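Local structure of TATA-box-binding protein (Sulfolobus acidocaldarius, 1MP9) at residues L28-Y31 with A32-R35; E79-K82 with A83-I87; L121-A124 with A125-E129; E136-P139 with G140-R144; Y143-E147 with P148-L152. The protein probably binds the TATA box of archaeal promoters and helps activate the genes that RNA polymerase transcribes from there. All blocks are in the same frame, centred on the assembly; numbering follows the deposited sequence.

Interaction 1: L28-Y31 with A32-R35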
loop_
_atom_site.group_PDB
_atom_site.type_symbol
_atom_site.label_atom_id
_atom_site.label_comp_id
_atom_site.label_asym_id
_atom_site.label_seq_id
_atom_site.Cartn_x
_atom_site.Cartn_y
_atom_site.Cartn_z
ATOM N N LEU A 28 -13.511 -30.031 -12.286
ATOM C CA LEU A 28 -14.715 -29.622 -12.988
ATOM C C LEU A 28 -14.459 -29.363 -14.456
ATOM O O LEU A 28 -13.416 -28.829 -14.832
ATOM C CB LEU A 28 -15.290 -28.339 -12.355
ATOM C CG LEU A 28 -15.861 -28.291 -10.924
ATOM C CD1 LEU A 28 -16.039 -26.808 -10.533
ATOM C CD2 LEU A 28 -17.203 -29.019 -10.819
ATOM N N ASP A 29 -15.426 -29.749 -15.278
ATOM C CA ASP A 29 -15.356 -29.538 -16.710
ATOM C C ASP A 29 -16.128 -28.230 -16.915
ATOM O O ASP A 29 -17.363 -28.204 -16.894
ATOM C CB ASP A 29 -16.028 -30.704 -17.447
ATOM C CG ASP A 29 -16.064 -30.509 -18.957
ATOM O OD1 ASP A 29 -16.168 -29.355 -19.429
ATOM O OD2 ASP A 29 -16.015 -31.524 -19.689
ATOM N N LEU A 30 -15.388 -27.140 -17.093
ATOM C CA LEU A 30 -15.996 -25.814 -17.273
ATOM C C LEU A 30 -16.760 -25.658 -18.578
ATOM O O LEU A 30 -17.747 -24.913 -18.648
ATOM C CB LEU A 30 -14.908 -24.719 -17.110
ATOM C CG LEU A 30 -14.230 -24.807 -15.738
ATOM C CD1 LEU A 30 -13.158 -23.719 -15.635
ATOM C CD2 LEU A 30 -15.250 -24.638 -14.590
ATOM N N TYR A 31 -16.327 -26.359 -19.630
ATOM C CA TYR A 31 -17.071 -26.278 -20.888
ATOM C C TYR A 31 -18.471 -26.826 -20.633
ATOM O O TYR A 31 -19.499 -26.244 -21.028
ATOM C CB TYR A 31 -16.398 -27.113 -21.989
ATOM C CG TYR A 31 -15.036 -26.606 -22.442
ATOM C CD1 TYR A 31 -13.873 -27.205 -21.987
ATOM C CD2 TYR A 31 -14.922 -25.535 -23.355
ATOM C CE1 TYR A 31 -12.616 -26.759 -22.418
ATOM C CE2 TYR A 31 -13.666 -25.088 -23.800
ATOM C CZ TYR A 31 -12.531 -25.710 -23.324
ATOM O OH TYR A 31 -11.300 -25.332 -23.764
ATOM N N ALA A 32 -18.506 -27.971 -19.970
ATOM C CA ALA A 32 -19.781 -28.622 -19.653
ATOM C C ALA A 32 -20.617 -27.734 -18.742
ATOM O O ALA A 32 -21.821 -27.578 -18.955
ATOM C CB ALA A 32 -19.525 -30.006 -18.975
ATOM N N MET A 33 -19.975 -27.112 -17.755
ATOM C CA MET A 33 -20.713 -26.266 -16.825
ATOM C C MET A 33 -21.303 -25.046 -17.511
ATOM O O MET A 33 -22.452 -24.693 -17.266
ATOM C CB MET A 33 -19.818 -25.839 -15.651
ATOM C CG MET A 33 -20.550 -25.041 -14.596
ATOM S SD MET A 33 -19.462 -24.567 -13.247
ATOM C CE MET A 33 -19.304 -26.048 -12.287
ATOM N N GLU A 34 -20.530 -24.406 -18.388
ATOM C CA GLU A 34 -21.021 -23.226 -19.110
ATOM C C GLU A 34 -22.267 -23.579 -19.913
ATOM O O GLU A 34 -23.236 -22.811 -19.950
ATOM C CB GLU A 34 -19.944 -22.709 -20.057
ATOM C CG GLU A 34 -20.260 -21.397 -20.742
ATOM C CD GLU A 34 -21.186 -21.541 -21.930
ATOM O OE1 GLU A 34 -21.038 -22.518 -22.705
ATOM O OE2 GLU A 34 -22.059 -20.659 -22.104
ATOM N N ARG A 35 -22.241 -24.738 -20.568
ATOM C CA ARG A 35 -23.392 -25.170 -21.362
ATOM C C ARG A 35 -24.567 -25.539 -20.459
ATOM O O ARG A 35 -25.717 -25.259 -20.793
ATOM C CB ARG A 35 -23.033 -26.373 -22.267
ATOM C CG ARG A 35 -21.995 -26.075 -23.363
ATOM C CD ARG A 35 -21.756 -27.294 -24.284
ATOM N NE ARG A 35 -22.976 -27.654 -24.999
ATOM C CZ ARG A 35 -23.382 -27.063 -26.118
ATOM N NH1 ARG A 35 -22.656 -26.092 -26.663
ATOM N NH2 ARG A 35 -24.537 -27.415 -26.675
HETATM O O HOH W 1 -19.037 -24.582 -23.346
#

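Interaction 2: E79-K82 with A83-I87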
loop_
_atom_site.group_PDB
_atom_site.type_symbol
_atom_site.label_atom_id
_atom_site.label_comp_id
_atom_site.label_asym_id
_atom_site.label_seq_id
_atom_site.Cartn_x
_atom_site.Cartn_y
_atom_site.Cartn_z
ATOM N N GLU A 79 -23.532 -12.136 4.384
ATOM C CA GLU A 79 -23.750 -11.933 2.964
ATOM C C GLU A 79 -22.944 -12.962 2.164
ATOM O O GLU A 79 -23.427 -13.516 1.165
ATOM C CB GLU A 79 -23.326 -10.522 2.560
ATOM C CG GLU A 79 -24.220 -9.896 1.481
ATOM C CD GLU A 79 -23.497 -8.840 0.641
ATOM O OE1 GLU A 79 -22.981 -7.843 1.215
ATOM O OE2 GLU A 79 -23.447 -9.021 -0.601
ATOM N N LEU A 80 -21.713 -13.204 2.601
ATOM C CA LEU A 80 -20.847 -14.157 1.940
ATOM C C LEU A 80 -21.471 -15.551 1.962
ATOM O O LEU A 80 -21.539 -16.219 0.937
ATOM C CB LEU A 80 -19.489 -14.210 2.644
ATOM C CG LEU A 80 -18.502 -15.271 2.149
ATOM C CD1 LEU A 80 -18.219 -15.067 0.691
ATOM C CD2 LEU A 80 -17.201 -15.187 2.948
ATOM N N ILE A 81 -21.898 -15.988 3.146
ATOM C CA ILE A 81 -22.506 -17.305 3.303
ATOM C C ILE A 81 -23.754 -17.467 2.466
ATOM O O ILE A 81 -23.941 -18.498 1.817
ATOM C CB ILE A 81 -22.808 -17.598 4.800
ATOM C CG1 ILE A 81 -21.484 -17.778 5.538
ATOM C CG2 ILE A 81 -23.674 -18.870 4.948
ATOM C CD1 ILE A 81 -21.590 -17.919 7.014
ATOM N N LYS A 82 -24.613 -16.454 2.437
ATOM C CA LYS A 82 -25.834 -16.574 1.649
ATOM C C LYS A 82 -25.495 -16.680 0.181
ATOM O O LYS A 82 -26.118 -17.433 -0.558
ATOM C CB LYS A 82 -26.763 -15.381 1.867
ATOM C CG LYS A 82 -27.304 -15.266 3.284
ATOM C CD LYS A 82 -28.280 -14.099 3.394
ATOM C CE LYS A 82 -28.359 -13.581 4.829
ATOM N NZ LYS A 82 -29.571 -12.724 5.016
ATOM N N ALA A 83 -24.511 -15.907 -0.251
ATOM C CA ALA A 83 -24.098 -15.950 -1.647
ATOM C C ALA A 83 -23.550 -17.318 -2.016
ATOM O O ALA A 83 -23.892 -17.873 -3.051
ATOM C CB ALA A 83 -23.034 -14.875 -1.902
ATOM N N VAL A 84 -22.708 -17.878 -1.160
ATOM C CA VAL A 84 -22.121 -19.177 -1.458
ATOM C C VAL A 84 -23.216 -20.239 -1.580
ATOM O O VAL A 84 -23.211 -21.053 -2.516
ATOM C CB VAL A 84 -21.135 -19.593 -0.370
ATOM C CG1 VAL A 84 -20.758 -21.052 -0.539
ATOM C CG2 VAL A 84 -19.873 -18.741 -0.467
ATOM N N LYS A 85 -24.141 -20.226 -0.626
ATOM C CA LYS A 85 -25.252 -21.181 -0.641
ATOM C C LYS A 85 -26.059 -20.983 -1.912
ATOM O O LYS A 85 -26.471 -21.939 -2.568
ATOM C CB LYS A 85 -26.162 -20.978 0.571
ATOM C CG LYS A 85 -25.539 -21.389 1.885
ATOM C CD LYS A 85 -26.575 -21.322 3.018
ATOM C CE LYS A 85 -25.960 -21.720 4.379
ATOM N NZ LYS A 85 -26.975 -21.792 5.515
ATOM N N ARG A 86 -26.282 -19.729 -2.271
ATOM C CA ARG A 86 -27.050 -19.458 -3.471
ATOM C C ARG A 86 -26.309 -20.028 -4.677
ATOM O O ARG A 86 -26.902 -20.714 -5.513
ATOM C CB ARG A 86 -27.267 -17.953 -3.631
ATOM C CG ARG A 86 -28.267 -17.613 -4.704
ATOM C CD ARG A 86 -28.483 -16.107 -4.873
ATOM N NE ARG A 86 -29.467 -15.874 -5.934
ATOM C CZ ARG A 86 -29.694 -14.705 -6.526
ATOM N NH1 ARG A 86 -29.011 -13.616 -6.173
ATOM N NH2 ARG A 86 -30.603 -14.638 -7.491
ATOM N N ILE A 87 -25.001 -19.784 -4.751
ATOM C CA ILE A 87 -24.229 -20.285 -5.884
ATOM C C ILE A 87 -24.264 -21.809 -5.949
ATOM O O ILE A 87 -24.557 -22.393 -6.997
ATOM C CB ILE A 87 -22.752 -19.820 -5.815
ATOM C CG1 ILE A 87 -22.678 -18.303 -5.979
ATOM C CG2 ILE A 87 -21.926 -20.508 -6.897
ATOM C CD1 ILE A 87 -21.344 -17.686 -5.540
#

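Interaction 3: L121-A124 with A125-E129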
loop_
_atom_site.group_PDB
_atom_site.type_symbol
_atom_site.label_atom_id
_atom_site.label_comp_id
_atom_site.label_asym_id
_atom_site.label_seq_id
_atom_site.Cartn_x
_atom_site.Cartn_y
_atom_site.Cartn_z
ATOM N N LEU A 121 -0.262 14.499 7.421
ATOM C CA LEU A 121 0.559 13.478 6.763
ATOM C C LEU A 121 2.062 13.803 6.694
ATOM O O LEU A 121 2.903 12.902 6.877
ATOM C CB LEU A 121 0.016 13.208 5.362
ATOM C CG LEU A 121 -1.461 12.785 5.288
ATOM C CD1 LEU A 121 -1.826 12.535 3.848
ATOM C CD2 LEU A 121 -1.701 11.530 6.126
ATOM N N ASP A 122 2.384 15.080 6.447
ATOM C CA ASP A 122 3.782 15.547 6.382
ATOM C C ASP A 122 4.455 15.237 7.712
ATOM O O ASP A 122 5.597 14.768 7.745
ATOM C CB ASP A 122 3.864 17.067 6.167
ATOM C CG ASP A 122 3.522 17.499 4.740
ATOM O OD1 ASP A 122 4.245 17.141 3.787
ATOM O OD2 ASP A 122 2.533 18.237 4.563
ATOM N N LYS A 123 3.744 15.492 8.809
ATOM C CA LYS A 123 4.299 15.244 10.127
ATOM C C LYS A 123 4.353 13.769 10.465
ATOM O O LYS A 123 5.364 13.295 11.000
ATOM C CB LYS A 123 3.504 15.978 11.197
ATOM C CG LYS A 123 4.105 15.855 12.592
ATOM C CD LYS A 123 3.297 16.665 13.593
ATOM C CE LYS A 123 3.940 16.603 14.990
ATOM N NZ LYS A 123 3.179 17.420 15.952
ATOM N N ALA A 124 3.266 13.048 10.177
ATOM C CA ALA A 124 3.207 11.622 10.442
ATOM C C ALA A 124 4.278 10.863 9.625
ATOM O O ALA A 124 4.882 9.887 10.114
ATOM C CB ALA A 124 1.776 11.061 10.104
ATOM N N ALA A 125 4.510 11.313 8.395
ATOM C CA ALA A 125 5.474 10.656 7.515
ATOM C C ALA A 125 6.863 10.537 8.129
ATOM O O ALA A 125 7.576 9.581 7.854
ATOM C CB ALA A 125 5.575 11.375 6.203
ATOM N N PHE A 126 7.259 11.503 8.946
ATOM C CA PHE A 126 8.572 11.420 9.541
ATOM C C PHE A 126 8.597 10.964 10.992
ATOM O O PHE A 126 9.664 10.869 11.578
ATOM C CB PHE A 126 9.286 12.752 9.380
ATOM C CG PHE A 126 9.635 13.060 7.958
ATOM C CD1 PHE A 126 9.204 14.248 7.362
ATOM C CD2 PHE A 126 10.310 12.120 7.184
ATOM C CE1 PHE A 126 9.433 14.495 6.001
ATOM C CE2 PHE A 126 10.546 12.346 5.809
ATOM C CZ PHE A 126 10.101 13.538 5.217
ATOM N N LEU A 127 7.445 10.693 11.593
ATOM C CA LEU A 127 7.459 10.221 12.967
ATOM C C LEU A 127 6.990 8.760 13.076
ATOM O O LEU A 127 7.234 8.087 14.083
ATOM C CB LEU A 127 6.617 11.138 13.869
ATOM C CG LEU A 127 6.992 12.644 13.869
ATOM C CD1 LEU A 127 5.981 13.398 14.734
ATOM C CD2 LEU A 127 8.426 12.891 14.370
ATOM N N LEU A 128 6.288 8.276 12.047
ATOM C CA LEU A 128 5.849 6.894 12.036
ATOM C C LEU A 128 6.996 6.166 11.381
ATOM O O LEU A 128 7.871 6.772 10.803
ATOM C CB LEU A 128 4.616 6.684 11.142
ATOM C CG LEU A 128 3.224 7.171 11.555
ATOM C CD1 LEU A 128 2.237 7.041 10.379
ATOM C CD2 LEU A 128 2.759 6.362 12.732
ATOM N N GLU A 129 6.983 4.851 11.471
ATOM C CA GLU A 129 7.992 4.050 10.800
ATOM C C GLU A 129 7.352 3.596 9.486
ATOM O O GLU A 129 6.286 4.097 9.094
ATOM C CB GLU A 129 8.329 2.829 11.652
ATOM C CG GLU A 129 9.509 3.034 12.598
ATOM C CD GLU A 129 10.819 3.238 11.843
ATOM O OE1 GLU A 129 11.028 4.341 11.291
ATOM O OE2 GLU A 129 11.633 2.285 11.792
#

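Interaction 4: E136-P139 with G140-R144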
loop_
_atom_site.group_PDB
_atom_site.type_symbol
_atom_site.label_atom_id
_atom_site.label_comp_id
_atom_site.label_asym_id
_atom_site.label_seq_id
_atom_site.Cartn_x
_atom_site.Cartn_y
_atom_site.Cartn_z
ATOM N N GLU A 136 3.274 13.855 -4.597
ATOM C CA GLU A 136 3.274 13.998 -6.043
ATOM C C GLU A 136 3.039 12.636 -6.707
ATOM O O GLU A 136 2.744 12.582 -7.892
ATOM C CB GLU A 136 4.602 14.600 -6.533
ATOM C CG GLU A 136 4.770 16.091 -6.250
ATOM C CD GLU A 136 4.580 16.988 -7.497
ATOM O OE1 GLU A 136 5.230 16.722 -8.553
ATOM O OE2 GLU A 136 3.787 17.965 -7.412
ATOM N N GLN A 137 3.175 11.528 -5.962
ATOM C CA GLN A 137 2.936 10.203 -6.556
ATOM C C GLN A 137 1.623 9.567 -6.110
ATOM O O GLN A 137 0.957 8.877 -6.895
ATOM C CB GLN A 137 4.077 9.224 -6.224
ATOM C CG GLN A 137 5.463 9.712 -6.620
ATOM C CD GLN A 137 5.589 9.940 -8.125
ATOM O OE1 GLN A 137 5.194 9.096 -8.918
ATOM N NE2 GLN A 137 6.145 11.079 -8.511
ATOM N N PHE A 138 1.271 9.751 -4.842
ATOM C CA PHE A 138 0.026 9.178 -4.308
ATOM C C PHE A 138 -0.371 10.194 -3.252
ATOM O O PHE A 138 0.444 10.588 -2.433
ATOM C CB PHE A 138 0.277 7.788 -3.691
ATOM C CG PHE A 138 -0.918 7.215 -2.982
ATOM C CD1 PHE A 138 -1.998 6.724 -3.694
ATOM C CD2 PHE A 138 -0.966 7.178 -1.593
ATOM C CE1 PHE A 138 -3.106 6.201 -3.038
ATOM C CE2 PHE A 138 -2.073 6.662 -0.933
ATOM C CZ PHE A 138 -3.143 6.171 -1.658
ATOM N N PRO A 139 -1.641 10.610 -3.233
ATOM C CA PRO A 139 -2.065 11.615 -2.255
ATOM C C PRO A 139 -2.122 11.219 -0.779
ATOM O O PRO A 139 -2.174 12.080 0.107
ATOM C CB PRO A 139 -3.397 12.082 -2.822
ATOM C CG PRO A 139 -3.974 10.761 -3.352
ATOM C CD PRO A 139 -2.782 10.125 -4.038
ATOM N N GLY A 140 -2.066 9.938 -0.488
ATOM C CA GLY A 140 -2.116 9.561 0.910
ATOM C C GLY A 140 -0.794 9.017 1.419
ATOM O O GLY A 140 0.201 9.032 0.688
ATOM N N LEU A 141 -0.797 8.573 2.676
ATOM C CA LEU A 141 0.357 7.972 3.337
ATOM C C LEU A 141 0.086 6.461 3.325
ATOM O O LEU A 141 -1.016 6.017 3.674
ATOM C CB LEU A 141 0.456 8.468 4.787
ATOM C CG LEU A 141 1.683 7.975 5.601
ATOM C CD1 LEU A 141 2.092 9.019 6.625
ATOM C CD2 LEU A 141 1.386 6.673 6.285
ATOM N N ILE A 142 1.062 5.670 2.911
ATOM C CA ILE A 142 0.863 4.240 2.881
ATOM C C ILE A 142 1.680 3.669 4.024
ATOM O O ILE A 142 2.871 3.952 4.162
ATOM C CB ILE A 142 1.322 3.631 1.522
ATOM C CG1 ILE A 142 0.497 4.249 0.393
ATOM C CG2 ILE A 142 1.157 2.092 1.534
ATOM C CD1 ILE A 142 0.915 3.802 -1.017
ATOM N N TYR A 143 1.024 2.867 4.844
ATOM C CA TYR A 143 1.669 2.269 6.003
ATOM C C TYR A 143 1.538 0.737 5.936
ATOM O O TYR A 143 0.429 0.187 5.828
ATOM C CB TYR A 143 0.998 2.803 7.277
ATOM C CG TYR A 143 1.647 2.351 8.552
ATOM C CD1 TYR A 143 2.771 3.005 9.042
ATOM C CD2 TYR A 143 1.156 1.262 9.260
ATOM C CE1 TYR A 143 3.403 2.583 10.223
ATOM C CE2 TYR A 143 1.774 0.821 10.440
ATOM C CZ TYR A 143 2.900 1.492 10.918
ATOM O OH TYR A 143 3.517 1.112 12.093
ATOM N N ARG A 144 2.669 0.057 5.937
ATOM C CA ARG A 144 2.683 -1.401 5.896
ATOM C C ARG A 144 2.786 -1.837 7.366
ATOM O O ARG A 144 3.833 -1.663 8.019
ATOM C CB ARG A 144 3.892 -1.890 5.099
ATOM C CG ARG A 144 3.892 -3.430 4.937
ATOM C CD ARG A 144 5.025 -3.898 4.040
ATOM N NE ARG A 144 5.039 -5.365 3.880
ATOM C CZ ARG A 144 5.540 -6.025 2.836
ATOM N NH1 ARG A 144 6.075 -5.378 1.789
ATOM N NH2 ARG A 144 5.548 -7.361 2.866
HETATM O O HOH W 2 2.151 9.098 -0.985
#

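Interaction 5: Y143-E147 with P148-L152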
loop_
_atom_site.group_PDB
_atom_site.type_symbol
_atom_site.label_atom_id
_atom_site.label_comp_id
_atom_site.label_asym_id
_atom_site.label_seq_id
_atom_site.Cartn_x
_atom_site.Cartn_y
_atom_site.Cartn_z
ATOM N N TYR A 143 1.024 2.867 4.844
ATOM C CA TYR A 143 1.669 2.269 6.003
ATOM C C TYR A 143 1.538 0.737 5.936
ATOM O O TYR A 143 0.429 0.187 5.828
ATOM C CB TYR A 143 0.998 2.803 7.277
ATOM C CG TYR A 143 1.647 2.351 8.552
ATOM C CD1 TYR A 143 2.771 3.005 9.042
ATOM C CD2 TYR A 143 1.156 1.262 9.260
ATOM C CE1 TYR A 143 3.403 2.583 10.223
ATOM C CE2 TYR A 143 1.774 0.821 10.440
ATOM C CZ TYR A 143 2.900 1.492 10.918
ATOM O OH TYR A 143 3.517 1.112 12.093
ATOM N N ARG A 144 2.669 0.057 5.937
ATOM C CA ARG A 144 2.683 -1.401 5.896
ATOM C C ARG A 144 2.786 -1.837 7.366
ATOM O O ARG A 144 3.833 -1.663 8.019
ATOM C CB ARG A 144 3.892 -1.890 5.099
ATOM C CG ARG A 144 3.892 -3.430 4.937
ATOM C CD ARG A 144 5.025 -3.898 4.040
ATOM N NE ARG A 144 5.039 -5.365 3.880
ATOM C CZ ARG A 144 5.540 -6.025 2.836
ATOM N NH1 ARG A 144 6.075 -5.378 1.789
ATOM N NH2 ARG A 144 5.548 -7.361 2.866
ATOM N N MET A 145 1.690 -2.376 7.884
ATOM C CA MET A 145 1.607 -2.784 9.290
ATOM C C MET A 145 1.921 -4.260 9.421
ATOM O O MET A 145 1.572 -5.051 8.537
ATOM C CB MET A 145 0.192 -2.520 9.818
ATOM C CG MET A 145 -0.022 -2.791 11.329
ATOM S SD MET A 145 -1.636 -2.119 11.882
ATOM C CE MET A 145 -1.093 -0.381 12.290
ATOM N N ASP A 146 2.588 -4.621 10.513
ATOM C CA ASP A 146 2.962 -6.021 10.738
ATOM C C ASP A 146 1.939 -6.760 11.581
ATOM O O ASP A 146 1.602 -7.890 11.269
ATOM C CB ASP A 146 4.340 -6.090 11.376
ATOM C CG ASP A 146 5.422 -5.643 10.418
ATOM O OD1 ASP A 146 6.503 -5.233 10.886
ATOM O OD2 ASP A 146 5.183 -5.709 9.180
ATOM N N GLU A 147 1.402 -6.111 12.611
ATOM C CA GLU A 147 0.401 -6.768 13.434
ATOM C C GLU A 147 -0.817 -5.881 13.643
ATOM O O GLU A 147 -0.748 -4.890 14.366
ATOM C CB GLU A 147 1.006 -7.171 14.803
ATOM C CG GLU A 147 1.718 -8.518 14.802
ATOM C CD GLU A 147 2.361 -8.880 16.155
ATOM O OE1 GLU A 147 1.752 -8.586 17.224
ATOM O OE2 GLU A 147 3.476 -9.478 16.146
ATOM N N PRO A 148 -1.937 -6.193 12.969
ATOM C CA PRO A 148 -2.096 -7.315 12.037
ATOM C C PRO A 148 -1.331 -7.016 10.744
ATOM O O PRO A 148 -0.869 -5.903 10.540
ATOM C CB PRO A 148 -3.591 -7.336 11.791
ATOM C CG PRO A 148 -3.939 -5.852 11.823
ATOM C CD PRO A 148 -3.175 -5.383 13.037
ATOM N N ARG A 149 -1.251 -8.001 9.857
ATOM C CA ARG A 149 -0.538 -7.850 8.609
ATOM C C ARG A 149 -1.416 -7.202 7.523
ATOM O O ARG A 149 -2.033 -7.885 6.727
ATOM C CB ARG A 149 -0.042 -9.227 8.193
ATOM C CG ARG A 149 0.886 -9.194 7.020
ATOM C CD ARG A 149 1.683 -10.485 6.930
ATOM N NE ARG A 149 2.558 -10.379 5.782
ATOM C CZ ARG A 149 2.419 -11.092 4.683
ATOM N NH1 ARG A 149 1.438 -11.984 4.589
ATOM N NH2 ARG A 149 3.239 -10.883 3.670
ATOM N N VAL A 150 -1.459 -5.879 7.510
ATOM C CA VAL A 150 -2.314 -5.161 6.571
ATOM C C VAL A 150 -1.579 -3.985 5.984
ATOM O O VAL A 150 -0.523 -3.575 6.470
ATOM C CB VAL A 150 -3.616 -4.602 7.291
ATOM C CG1 VAL A 150 -4.393 -5.758 7.969
ATOM C CG2 VAL A 150 -3.237 -3.576 8.396
ATOM N N VAL A 151 -2.143 -3.421 4.935
ATOM C CA VAL A 151 -1.553 -2.233 4.348
ATOM C C VAL A 151 -2.633 -1.164 4.519
ATOM O O VAL A 151 -3.822 -1.416 4.292
ATOM C CB VAL A 151 -1.210 -2.421 2.856
ATOM C CG1 VAL A 151 -0.878 -1.060 2.232
ATOM C CG2 VAL A 151 0.013 -3.376 2.698
ATOM N N LEU A 152 -2.218 0.015 4.958
ATOM C CA LEU A 152 -3.148 1.103 5.170
ATOM C C LEU A 152 -2.909 2.259 4.222
ATOM O O LEU A 152 -1.769 2.615 3.977
ATOM C CB LEU A 152 -2.982 1.665 6.573
ATOM C CG LEU A 152 -3.026 0.708 7.761
ATOM C CD1 LEU A 152 -2.830 1.521 9.072
ATOM C CD2 LEU A 152 -4.374 -0.039 7.743
HETATM O O HOH W 3 5.360 -8.516 5.681
#

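Interaction 1: L28-Y31 with A32-R35
Leu28 and Met33 meet through their ends: the methyl CE of Met33 sits against both branches of Leu28, 3.8 Å from CD1 and 3.9 Å from CD2, the two side chains crossing at a slant. Met33 runs straight from CB to SD and then bends, chi3 -77°, which brings CE round to the leucine; a flexible thioether suits this place, where both residues also rest on Ile63 of strand 59-63. On the solvent side Asp29 turns back over the first turn. With CG set opposite the backbone N (chi1 177°), its OD1 comes 2.8 Å from Ala32 N in a nearly straight bond, although the N-H reaches the oxygen from above the carboxylate plane. The small methyl of Ala32 lies close against the carboxylate, its CB 3.5 Å from Asp29 CG. Further on, Glu34 bends at its second torsion, and its OE1 takes a bond from a water that also donates to Tyr31 O at 2.9 Å. The ring of Tyr31 makes an edge-to-face contact with Tyr42 instead. Main-chain bonds from Met33 N to Asp29 O and from Glu34 N to Leu30 O begin the helical ladder. Asp29 thus serves as the N-cap of helix 30-36, a short amphipathic helix of the first TBP repeat that lies against strands 50-54 and 59-63.

Interaction 2: E79-K82 with A83-I87
Peptide units are the flat groups that meet between Glu79-Lys82 and Ala83-Ile87. Each carbonyl takes its N-H at the oxygen end, somewhat off its plane: Val84 N lies 16° from the plane of Leu80 C=O, Lys85 N 22° from that of Ile81. Aliphatic carbons crowd in beside these bonds. Leu80 O accepts from Val84 N at 2.9 Å and has CG2 of Val84 3.3 Å away; Ile81 O accepts from Lys85 N at 3.0 Å. Ala83 N to Glu79 O and Arg86 N to Lys82 O complete four consecutive alpha-helical bonds. Leu80 and Val84 run alongside each other in the same sense, Leu80 CD1 4.2 Å from Val84 CG2. Ile81 and Lys85 do likewise on the outer surface: chi1 -70° sets CG of Lys85 close to Ile81 O, and the chain, extended beyond CG, lays CE 3.7 Å from CG2 of Ile81. Glu79 OE1 bonds to the backbone N of Lys75, and Arg86 NH1 to the carbonyl O of Glu55. Ala83, small and buried, touches Ile59 of strand 59-63, consistent with a close approach of helix to sheet. Within this turn the contact rests on main-chain bonds and aliphatic surface, Lys85 contributing its methylenes rather than its charge.

Interaction 3: L121-A124 with A125-E129
Ala124 O is gripped twice by the residues that follow it. Leu128 N donates at 2.9 Å in the carbonyl plane, an alpha-helical bond, whereas Leu127 N donates at 3.1 Å from well above that plane, a bond of the tighter 3-10 spacing. One turn earlier Leu121 O receives Ala125 N at 2.7 Å. Lys123 O is served less well, with weak bonds from Phe126 N and Leu127 N, a sign that the helix is loosely bonded towards its C-terminal end. The ammonium of Lys123 is satisfied outside this turn, by Asp186 O and by Gln46 O of the second subunit. Its fully extended chain, chi1 -175°, is what carries NZ that far, and on the way CG and CE each pass 3.8 Å from CD1 of Leu127. A long aliphatic stem with a charged end suits a residue whose methylenes pack on Leu127 while its ammonium bonds beyond. The methyl of Ala124 meets CD1 of Leu128 at 4.1 Å, both on the buried side. There Ala124 touches both Leu141 of strand 141-145 and Leu182, and Leu128, just past the helix, packs on Ile178, Lys181 and Leu182 of helix 168-184.

Interaction 4: E136-P139 with G140-R144
The ring of Phe138 lies between Gly140 and Ile142 where the loop enters strand 141-145 of the second TBP repeat; by its place in the sequence it probably matches one of the phenylalanines that TBPs insert into TATA-box DNA. From CB, which points towards the strand, the first torsion (chi1 173°) sets CG opposite the backbone N, 3.9 Å from Gly140 N. CD2 then has Gly140 O at the ring edge, 3.2 Å away. CE2 lies 3.4 Å from Gly140 CA, a spacing that suits a residue with no side chain. The same CE2 meets CG1 of Ile142 at 3.8 Å, and the isoleucine's CD1 lies over the ring face opposite Gly140 N. Were Phe138 replaced by a serine, the loss of carbon surface would probably leave Ile142 CG1 and CD1 less well packed and Phe138 of the second subunit without the ring it meets. At the ring edge, in its plane, one water donates to Phe138 O at 2.7 Å and to Gly140 O at 2.6 Å.

Interaction 5: Y143-E147 with P148-L152
A beta hairpin joins strands 141-145 and 150-154, Tyr143 pairing with Leu152 and Met145 reaching across to Pro148, Val150 and Leu152. Tyr143 and Leu152 form a hydrogen-bonded antiparallel pair, Tyr143 N to Leu152 O 2.9 Å and Leu152 N to Tyr143 O 2.8 Å, and lie alongside each other with Tyr143 CD2 4.0 Å from Leu152 CD1. Towards the turn the ladder slackens: Met145 N still donates well to Val150 O, but the return bond is weak. The cis peptide before Pro148 and an inverse gamma turn centred on Arg149 bring the chain round. Met145 covers the hairpin face that carries Tyr143, Val150 and Leu152. With CG opposite the backbone N (chi1 -175°) and a bend at chi3, its CB touches Val150 CG2 at 3.9 Å, SD lies 3.8 Å from Pro148 CD, and CE comes 4.1 Å from Leu152 CD1. Shortening Met145 to an alanine is likely to deprive Pro148 CD of the sulfur beside it and Leu152 CD1 of one of its two neighbours, opening a gap next to Ala174. On the face of Arg144 and Val151, Arg144 NH2 shares a water with Arg149 NE of the turn, the second bond weak; Arg144 NH1 bonds to Met145 O of the second subunit, and Arg149 pairs with Asp146 there. Behind the hairpin, Met145, Pro148 and Val150 rest on Ala174 of helix 168-184, and the backbones of Val151 and Thr163, in strand 159-165, are hydrogen-bonded.

Interactions 1 and 2 belong to the first repeat, the other three to the second, and the centres of 1 and 3 stand about 53 Å apart on opposite sides of the chain's centre. Interactions 1, 2 and 3 are helix turns ruled by main-chain bonds and aliphatic neighbours; 1 and 2 have one buried flank and one exposed, whereas the outer side of 3 is met by the second subunit. A side-chain cap marks the first, a loosely bonded end the third. Interactions 4 and 5 share Tyr143 and Arg144 on strand 141-145, yet 4 is a buried aromatic contact and 5 combines strand pairing with a charged tip. Leu121 and Leu141 bring 3 and 4 together, and 4 and 5 also meet the second subunit.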